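PDB 7ATP: synaptotagmin-1 from Arabidopsis thaliana, which helps keep the plasma membrane intact during freezing and osmotic stress, and through C2 domains such as this one probably binds phospholipids with calcium. Local coordinates for residues A[8-13]-A[134-139]; A[30-35]-A[47-52]; A[91-96]-A[108-113]. All blocks are in the same frame, centred on the assembly; numbering follows the deposited sequence.

In the fold
All three contacts belong to one C2 beta-sandwich of two four-stranded sheets. Contact 1 pairs the two central strands of one sheet, with regular backbone bonding, one face in the core and the other more exposed. Contact 3 spans the edges of both sheets: its segments share one bridge, Met92 with Arg113, and Asn93, leucines and Phe108 pack along the remainder; it touches contact 1, where Leu95 meets Val134 and Leu136. Contact 2 lies on the opposite side of the chain's centre from contact 1 and shares a sheet with contact 3. There the calcium ligand Asp30 stands just before strand 31-37, and to backbone bonds and apolar contacts is added a carboxylate bound to metal.

Contact 1: residues A[8-13]-A[134-139]; sequences GIVHVK and VELLYK
Ile9 and Lys139, His11 and Leu137, and Lys13 and Glu135 are joined by reciprocal backbone hydrogen bonds, six in all, from one end of the paired strands to the other. The straightest is Ile9 N to Lys139 O, with an N-H...O angle of 179°; the shortest is His11 N to Leu137 O at 2.7 Å. Between these pairs the non-hydrogen-bonded positions add CA-H...O contacts, among them Leu136 CA to His11 O at 3.3 Å. On the face carrying Lys13 and Glu135 the two side chains run side by side and the same way, but their salt bridge is long, with Lys13 NZ 3.8 Å from Glu135 OE1. Lys139 turns its amine away to Asp103. The Leu137 O atom lies at the edge of the His11 ring, in its plane.

These strands, 8-18 and 131-140, are the antiparallel central pair of one sheet of the C2 sandwich; 57-66 flanks the first and 106-111 the second. The other face, with Val10, Val12, Leu136 and Tyr138, is buried. Val12 CG1, anti to the backbone N (chi1 -166°), lies alongside Leu136 and meets its CD1 at 4.2 Å, while Val10 brings CG2 to Leu136 CG at an oblique angle. Phe76 of the facing sheet packs on Val12 and Val134. The Tyr138 ring comes back obliquely alongside segment 8-13: CD1 comes 3.2 Å from Ile9 O, and OH reaches Gly8 CA at 3.7 Å, where glycine has no side chain to obstruct it.

Contact 2: residues A[30-35]-A[47-52]; sequences DPFVKI and TTVKHK. With CA (calcium ion), chain B.
Asp30 splits its carboxylate between a metal and the backbone of segment 47-52. OD2 binds a calcium ion at 2.4 Å, while OD1 takes the backbone N-H of Lys52 at 2.9 Å, on its anti side and 20° out of the carboxylate plane. With both oxygens engaged, rotation of the group is restrained. Val49 divides its methyls between Asp30 and Phe32: with chi1 at 175° it turns CG1 away from its own N and onto Asp30 CB at 3.8 Å, and CG2 reaches Phe32 CD1 at 3.9 Å, the two side chains crossing obliquely. That same CG1 also sits over one face of the His51 ring, near its rim.

Asp30 belongs to the calcium site formed by loops at one end of the C2 sandwich; segment 47-52 lies alongside it. Asp24, Asp80, Trp81 O, Glu82 and a water also bind this ion, and the nearest His51 side-chain atom is about 2 Å from a bound zinc ion, a coordination distance. Farther along strand 31-37, Thr47 OG1 is turned between its own backbone N and carbonyl carbon (chi1 63°). From there it accepts the N-H of Val33 at 3.0 Å and donates to Thr48 O, while Thr47 N bonds back to Val33 O. Lys50 N closes on Pro31 O at 2.9 Å.

Contact 3: residues A[91-96]-A[108-113]; sequences GMNVLA and FTLELR
Strands 88-96 and 106-111 are edge strands of the two sheets of the C2 sandwich, and here they meet across its side. Leu95 and Phe108 close one end. Leu95 CD2 stands over a face of the Phe108 ring in a CH-pi contact, 3.9 Å from the centroid and 26° off the ring normal, shifted toward the rim. Leu110 comes in at about a right angle to Leu95, its CD2 4.1 Å from Leu95 CD2. Both leucines also touch Phe76 of strand 73-80, and Val134 of strand 131-140 packs on Leu95 and Phe108.

The N-to-C directions of the short strands 91-96 and 108-111 are 137° apart, well short of antiparallel, and a single bridge at the sandwich edge, Met92 with Arg113, joins the two segments. Arg113 N reaches Met92 O at 2.9 Å, lying in the carbonyl plane, and Met92 N returns to Arg113 O at 3.0 Å. Next to this pair Gly91 CA rests against Leu112 CB at 4.1 Å, a close backbone approach that its missing side chain permits. Between the bridge and the leucines, Asn93 points toward the other segment; a chi1 of -155° holds its amide far from its own N, with ND2 3.5 Å from Leu110 CB and 2.9 Å from Glu111 O. Its OD1 turns back to accept Val94 N from above the amide plane. On the outer side, the CG atoms of Met92 and Arg113 each lie close to the other residue's carbonyl oxygen.

Contact 1: residues A[8-13]-A[134-139]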
# COMPACT_ATOMS: atom_id res chain seq x y z
N GLY A 8 -1.77 8.57 18.02
CA GLY A 8 -2.95 8.14 17.30
C GLY A 8 -2.66 6.92 16.45
O GLY A 8 -1.52 6.47 16.32
N ILE A 9 -3.73 6.38 15.88
CA ILE A 9 -3.65 5.21 15.02
C ILE A 9 -4.34 5.54 13.70
O ILE A 9 -5.39 6.19 13.68
CB ILE A 9 -4.30 3.97 15.66
CG1 ILE A 9 -3.70 3.70 17.04
CG2 ILE A 9 -4.13 2.77 14.76
CD1 ILE A 9 -2.46 2.83 17.02
N VAL A 10 -3.74 5.09 12.61
CA VAL A 10 -4.35 5.23 11.29
C VAL A 10 -4.75 3.84 10.83
O VAL A 10 -4.02 2.87 11.04
CB VAL A 10 -3.39 5.90 10.29
CG1 VAL A 10 -2.05 5.19 10.27
CG2 VAL A 10 -4.01 5.96 8.90
N HIS A 11 -5.92 3.75 10.22
CA HIS A 11 -6.45 2.49 9.73
C HIS A 11 -6.34 2.50 8.21
O HIS A 11 -6.94 3.35 7.56
CB HIS A 11 -7.88 2.28 10.22
CG HIS A 11 -7.97 2.02 11.69
ND1 HIS A 11 -7.81 3.00 12.64
CD2 HIS A 11 -8.20 0.87 12.38
CE1 HIS A 11 -7.94 2.48 13.85
NE2 HIS A 11 -8.17 1.19 13.72
N VAL A 12 -5.55 1.58 7.66
CA VAL A 12 -5.29 1.51 6.23
C VAL A 12 -6.01 0.30 5.69
O VAL A 12 -5.80 -0.82 6.17
CB VAL A 12 -3.78 1.42 5.94
CG1 VAL A 12 -3.53 1.68 4.47
CG2 VAL A 12 -3.02 2.38 6.77
N LYS A 13 -6.87 0.51 4.71
CA LYS A 13 -7.48 -0.56 3.95
C LYS A 13 -6.87 -0.56 2.56
O LYS A 13 -6.94 0.46 1.86
CB LYS A 13 -9.00 -0.43 3.88
CG LYS A 13 -9.65 -1.56 3.10
CD LYS A 13 -11.17 -1.37 2.94
CE LYS A 13 -11.92 -1.68 4.23
NZ LYS A 13 -13.29 -1.04 4.29
N VAL A 134 -6.59 2.82 -2.01
CA VAL A 134 -6.50 2.60 -0.57
C VAL A 134 -7.52 3.49 0.11
O VAL A 134 -7.99 4.47 -0.46
CB VAL A 134 -5.08 2.88 -0.04
CG1 VAL A 134 -4.10 1.85 -0.57
CG2 VAL A 134 -4.65 4.25 -0.48
N GLU A 135 -7.88 3.13 1.34
CA GLU A 135 -8.70 3.95 2.23
C GLU A 135 -7.95 4.15 3.53
O GLU A 135 -7.28 3.23 4.03
CB GLU A 135 -10.05 3.32 2.57
CG GLU A 135 -11.11 3.40 1.49
CD GLU A 135 -12.33 2.53 1.82
OE1 GLU A 135 -12.73 2.49 3.01
OE2 GLU A 135 -12.87 1.89 0.89
N LEU A 136 -8.07 5.35 4.08
CA LEU A 136 -7.45 5.69 5.35
C LEU A 136 -8.50 6.23 6.30
O LEU A 136 -9.43 6.94 5.90
CB LEU A 136 -6.37 6.73 5.16
CG LEU A 136 -4.99 6.16 4.87
CD1 LEU A 136 -4.94 5.48 3.53
CD2 LEU A 136 -4.03 7.31 4.91
N LEU A 137 -8.33 5.90 7.58
CA LEU A 137 -9.18 6.44 8.64
C LEU A 137 -8.28 6.70 9.83
O LEU A 137 -7.68 5.76 10.38
CB LEU A 137 -10.31 5.47 8.98
CG LEU A 137 -11.46 5.93 9.86
CD1 LEU A 137 -12.76 5.27 9.39
CD2 LEU A 137 -11.17 5.55 11.30
N TYR A 138 -8.14 7.97 10.20
CA TYR A 138 -7.30 8.38 11.31
C TYR A 138 -8.14 8.54 12.57
O TYR A 138 -9.24 9.09 12.52
CB TYR A 138 -6.59 9.70 11.03
CG TYR A 138 -5.67 10.11 12.15
CD1 TYR A 138 -4.84 9.19 12.76
CD2 TYR A 138 -5.63 11.42 12.60
CE1 TYR A 138 -3.99 9.54 13.78
CE2 TYR A 138 -4.78 11.80 13.63
CZ TYR A 138 -3.96 10.85 14.22
OH TYR A 138 -3.11 11.20 15.25
N LYS A 139 -7.61 8.06 13.68
CA LYS A 139 -8.29 8.18 14.96
C LYS A 139 -7.27 8.50 16.05
O LYS A 139 -6.42 7.66 16.37
CB LYS A 139 -9.07 6.91 15.27
CG LYS A 139 -10.49 6.92 14.70
CD LYS A 139 -11.30 5.70 15.13
CE LYS A 139 -12.66 6.11 15.70
NZ LYS A 139 -13.47 6.94 14.75

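Contact 2: residues A[30-35]-A[47-52]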
# COMPACT_ATOMS: atom_id res chain seq x y z
N ASP A 30 1.70 -12.11 -9.59
CA ASP A 30 1.18 -12.56 -8.31
C ASP A 30 1.35 -11.42 -7.33
O ASP A 30 2.25 -11.44 -6.48
CB ASP A 30 1.91 -13.83 -7.86
CG ASP A 30 2.05 -14.85 -8.99
OD1 ASP A 30 1.02 -15.40 -9.43
OD2 ASP A 30 3.19 -15.11 -9.49
N PRO A 31 0.52 -10.37 -7.45
CA PRO A 31 0.78 -9.15 -6.69
C PRO A 31 0.51 -9.34 -5.22
O PRO A 31 -0.36 -10.11 -4.81
CB PRO A 31 -0.18 -8.13 -7.30
CG PRO A 31 -1.24 -8.94 -7.91
CD PRO A 31 -0.55 -10.17 -8.43
N PHE A 32 1.30 -8.65 -4.40
CA PHE A 32 0.94 -8.34 -3.03
C PHE A 32 1.50 -6.96 -2.76
O PHE A 32 2.29 -6.42 -3.54
CB PHE A 32 1.47 -9.37 -2.03
CG PHE A 32 2.98 -9.43 -1.96
CD1 PHE A 32 3.71 -10.14 -2.91
CD2 PHE A 32 3.66 -8.84 -0.92
CE1 PHE A 32 5.09 -10.23 -2.83
CE2 PHE A 32 5.05 -8.91 -0.83
CZ PHE A 32 5.76 -9.60 -1.80
N VAL A 33 1.06 -6.35 -1.66
CA VAL A 33 1.41 -4.97 -1.36
C VAL A 33 2.15 -4.91 -0.03
O VAL A 33 1.72 -5.53 0.95
CB VAL A 33 0.17 -4.07 -1.30
CG1 VAL A 33 0.60 -2.64 -1.16
CG2 VAL A 33 -0.66 -4.25 -2.54
N LYS A 34 3.23 -4.14 0.01
CA LYS A 34 3.94 -3.87 1.25
C LYS A 34 3.62 -2.46 1.70
O LYS A 34 3.74 -1.52 0.91
CB LYS A 34 5.45 -4.02 1.09
CG LYS A 34 6.22 -4.06 2.39
CD LYS A 34 7.70 -4.46 2.17
CE LYS A 34 8.60 -3.22 1.98
NZ LYS A 34 9.68 -3.15 3.02
N ILE A 35 3.26 -2.31 2.96
CA ILE A 35 2.90 -1.00 3.49
C ILE A 35 3.85 -0.68 4.63
O ILE A 35 3.90 -1.42 5.62
CB ILE A 35 1.45 -0.94 3.98
CG1 ILE A 35 0.49 -1.45 2.92
CG2 ILE A 35 1.10 0.48 4.34
CD1 ILE A 35 0.14 -2.90 3.08
N THR A 47 0.05 -7.57 2.28
CA THR A 47 -1.21 -8.22 2.04
C THR A 47 -0.98 -9.65 1.59
O THR A 47 0.15 -10.08 1.29
CB THR A 47 -1.96 -7.53 0.94
OG1 THR A 47 -1.18 -7.66 -0.25
CG2 THR A 47 -2.14 -6.06 1.26
N THR A 48 -2.09 -10.37 1.51
CA THR A 48 -2.08 -11.66 0.85
C THR A 48 -1.57 -11.53 -0.59
O THR A 48 -1.59 -10.44 -1.18
CB THR A 48 -3.47 -12.22 0.89
OG1 THR A 48 -3.91 -12.17 2.24
CG2 THR A 48 -3.48 -13.64 0.47
N VAL A 49 -1.04 -12.64 -1.12
CA VAL A 49 -0.66 -12.72 -2.52
C VAL A 49 -1.88 -13.12 -3.33
O VAL A 49 -2.59 -14.06 -2.97
CB VAL A 49 0.45 -13.77 -2.74
CG1 VAL A 49 0.73 -13.91 -4.25
CG2 VAL A 49 1.67 -13.38 -2.02
N LYS A 50 -2.11 -12.43 -4.42
CA LYS A 50 -3.25 -12.76 -5.26
C LYS A 50 -2.69 -13.39 -6.53
O LYS A 50 -2.41 -12.71 -7.52
CB LYS A 50 -4.07 -11.53 -5.53
CG LYS A 50 -4.69 -10.94 -4.25
CD LYS A 50 -5.88 -11.76 -3.80
CE LYS A 50 -6.64 -11.09 -2.57
NZ LYS A 50 -7.69 -11.98 -2.10
N HIS A 51 -2.50 -14.71 -6.48
CA HIS A 51 -1.84 -15.40 -7.58
C HIS A 51 -2.55 -15.16 -8.90
O HIS A 51 -3.77 -15.15 -8.97
CB HIS A 51 -1.81 -16.89 -7.33
CG HIS A 51 -1.01 -17.26 -6.13
ND1 HIS A 51 0.36 -17.24 -6.12
CD2 HIS A 51 -1.39 -17.68 -4.91
CE1 HIS A 51 0.80 -17.60 -4.93
NE2 HIS A 51 -0.25 -17.87 -4.18
N LYS A 52 -1.76 -15.01 -9.95
CA LYS A 52 -2.26 -15.00 -11.32
C LYS A 52 -3.41 -14.00 -11.47
O LYS A 52 -4.49 -14.32 -11.97
CB LYS A 52 -2.66 -16.42 -11.73
CG LYS A 52 -1.43 -17.38 -11.72
CD LYS A 52 -1.78 -18.82 -12.09
CE LYS A 52 -0.58 -19.74 -11.86
NZ LYS A 52 0.64 -19.15 -12.46
CA CA B . 5.19 -14.05 -10.29
O HOH W 1 5.61 -16.25 -10.53

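Contact 3: residues A[91-96]-A[108-113]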
# COMPACT_ATOMS: atom_id res chain seq x y z
N GLY A 91 6.21 -1.47 -8.73
CA GLY A 91 5.86 -0.07 -8.62
C GLY A 91 5.50 0.28 -7.20
O GLY A 91 5.21 -0.61 -6.39
N MET A 92 5.53 1.56 -6.88
CA MET A 92 5.26 2.01 -5.53
C MET A 92 4.67 3.41 -5.59
O MET A 92 4.57 4.01 -6.66
CB MET A 92 6.53 1.97 -4.68
CG MET A 92 7.73 2.66 -5.29
SD MET A 92 7.73 4.44 -4.99
CE MET A 92 7.54 4.47 -3.21
N ASN A 93 4.25 3.90 -4.44
CA ASN A 93 3.89 5.30 -4.27
C ASN A 93 3.86 5.58 -2.78
O ASN A 93 3.93 4.67 -1.95
CB ASN A 93 2.55 5.63 -4.90
CG ASN A 93 2.44 7.07 -5.27
OD1 ASN A 93 3.30 7.88 -4.92
ND2 ASN A 93 1.39 7.42 -5.99
N VAL A 94 3.79 6.87 -2.44
CA VAL A 94 3.68 7.29 -1.06
C VAL A 94 2.36 8.02 -0.88
O VAL A 94 1.73 8.46 -1.85
CB VAL A 94 4.84 8.18 -0.61
CG1 VAL A 94 6.15 7.44 -0.76
CG2 VAL A 94 4.84 9.46 -1.41
N LEU A 95 1.95 8.15 0.38
CA LEU A 95 0.74 8.87 0.73
C LEU A 95 0.98 9.57 2.06
O LEU A 95 1.30 8.91 3.05
CB LEU A 95 -0.46 7.93 0.81
CG LEU A 95 -1.83 8.57 0.96
CD1 LEU A 95 -1.99 9.76 0.01
CD2 LEU A 95 -2.92 7.53 0.72
N ALA A 96 0.84 10.90 2.07
CA ALA A 96 1.18 11.70 3.23
C ALA A 96 0.05 11.67 4.25
O ALA A 96 -1.12 11.79 3.88
CB ALA A 96 1.47 13.14 2.82
N PHE A 108 -8.33 6.84 -1.61
CA PHE A 108 -7.32 7.42 -2.48
C PHE A 108 -7.05 6.45 -3.62
O PHE A 108 -7.33 5.26 -3.53
CB PHE A 108 -6.01 7.72 -1.74
CG PHE A 108 -6.15 8.68 -0.60
CD1 PHE A 108 -5.98 10.03 -0.80
CD2 PHE A 108 -6.43 8.21 0.67
CE1 PHE A 108 -6.10 10.91 0.25
CE2 PHE A 108 -6.55 9.08 1.71
CZ PHE A 108 -6.39 10.44 1.51
N THR A 109 -6.49 6.98 -4.70
CA THR A 109 -6.08 6.15 -5.82
C THR A 109 -4.67 6.60 -6.19
O THR A 109 -4.48 7.72 -6.66
CB THR A 109 -7.04 6.26 -6.98
OG1 THR A 109 -8.38 6.30 -6.48
CG2 THR A 109 -6.90 5.05 -7.89
N LEU A 110 -3.69 5.75 -5.93
CA LEU A 110 -2.29 6.08 -6.16
C LEU A 110 -1.81 5.43 -7.45
O LEU A 110 -2.09 4.25 -7.71
CB LEU A 110 -1.41 5.60 -5.00
CG LEU A 110 -1.96 5.76 -3.59
CD1 LEU A 110 -1.02 5.12 -2.58
CD2 LEU A 110 -2.18 7.23 -3.28
N GLU A 111 -1.11 6.21 -8.27
CA GLU A 111 -0.47 5.67 -9.46
C GLU A 111 0.87 5.05 -9.06
O GLU A 111 1.59 5.59 -8.21
CB GLU A 111 -0.26 6.76 -10.51
CG GLU A 111 -1.34 7.87 -10.52
CD GLU A 111 -2.23 7.83 -11.75
OE1 GLU A 111 -2.07 6.91 -12.59
OE2 GLU A 111 -3.10 8.73 -11.88
N LEU A 112 1.18 3.91 -9.66
CA LEU A 112 2.42 3.22 -9.33
C LEU A 112 3.55 3.76 -10.20
O LEU A 112 3.41 3.87 -11.42
CB LEU A 112 2.26 1.71 -9.54
CG LEU A 112 1.21 0.93 -8.75
CD1 LEU A 112 1.27 -0.52 -9.15
CD2 LEU A 112 1.42 1.07 -7.26
N ARG A 113 4.67 4.10 -9.56
CA ARG A 113 5.85 4.58 -10.27
C ARG A 113 7.09 3.83 -9.82
O ARG A 113 7.13 3.21 -8.75
CB ARG A 113 6.08 6.08 -10.06
CG ARG A 113 5.45 6.68 -8.82
CD ARG A 113 4.42 7.71 -9.24
NE ARG A 113 4.81 8.38 -10.48
CZ ARG A 113 3.96 8.94 -11.34
NH1 ARG A 113 2.65 8.91 -11.10
NH2 ARG A 113 4.42 9.52 -12.44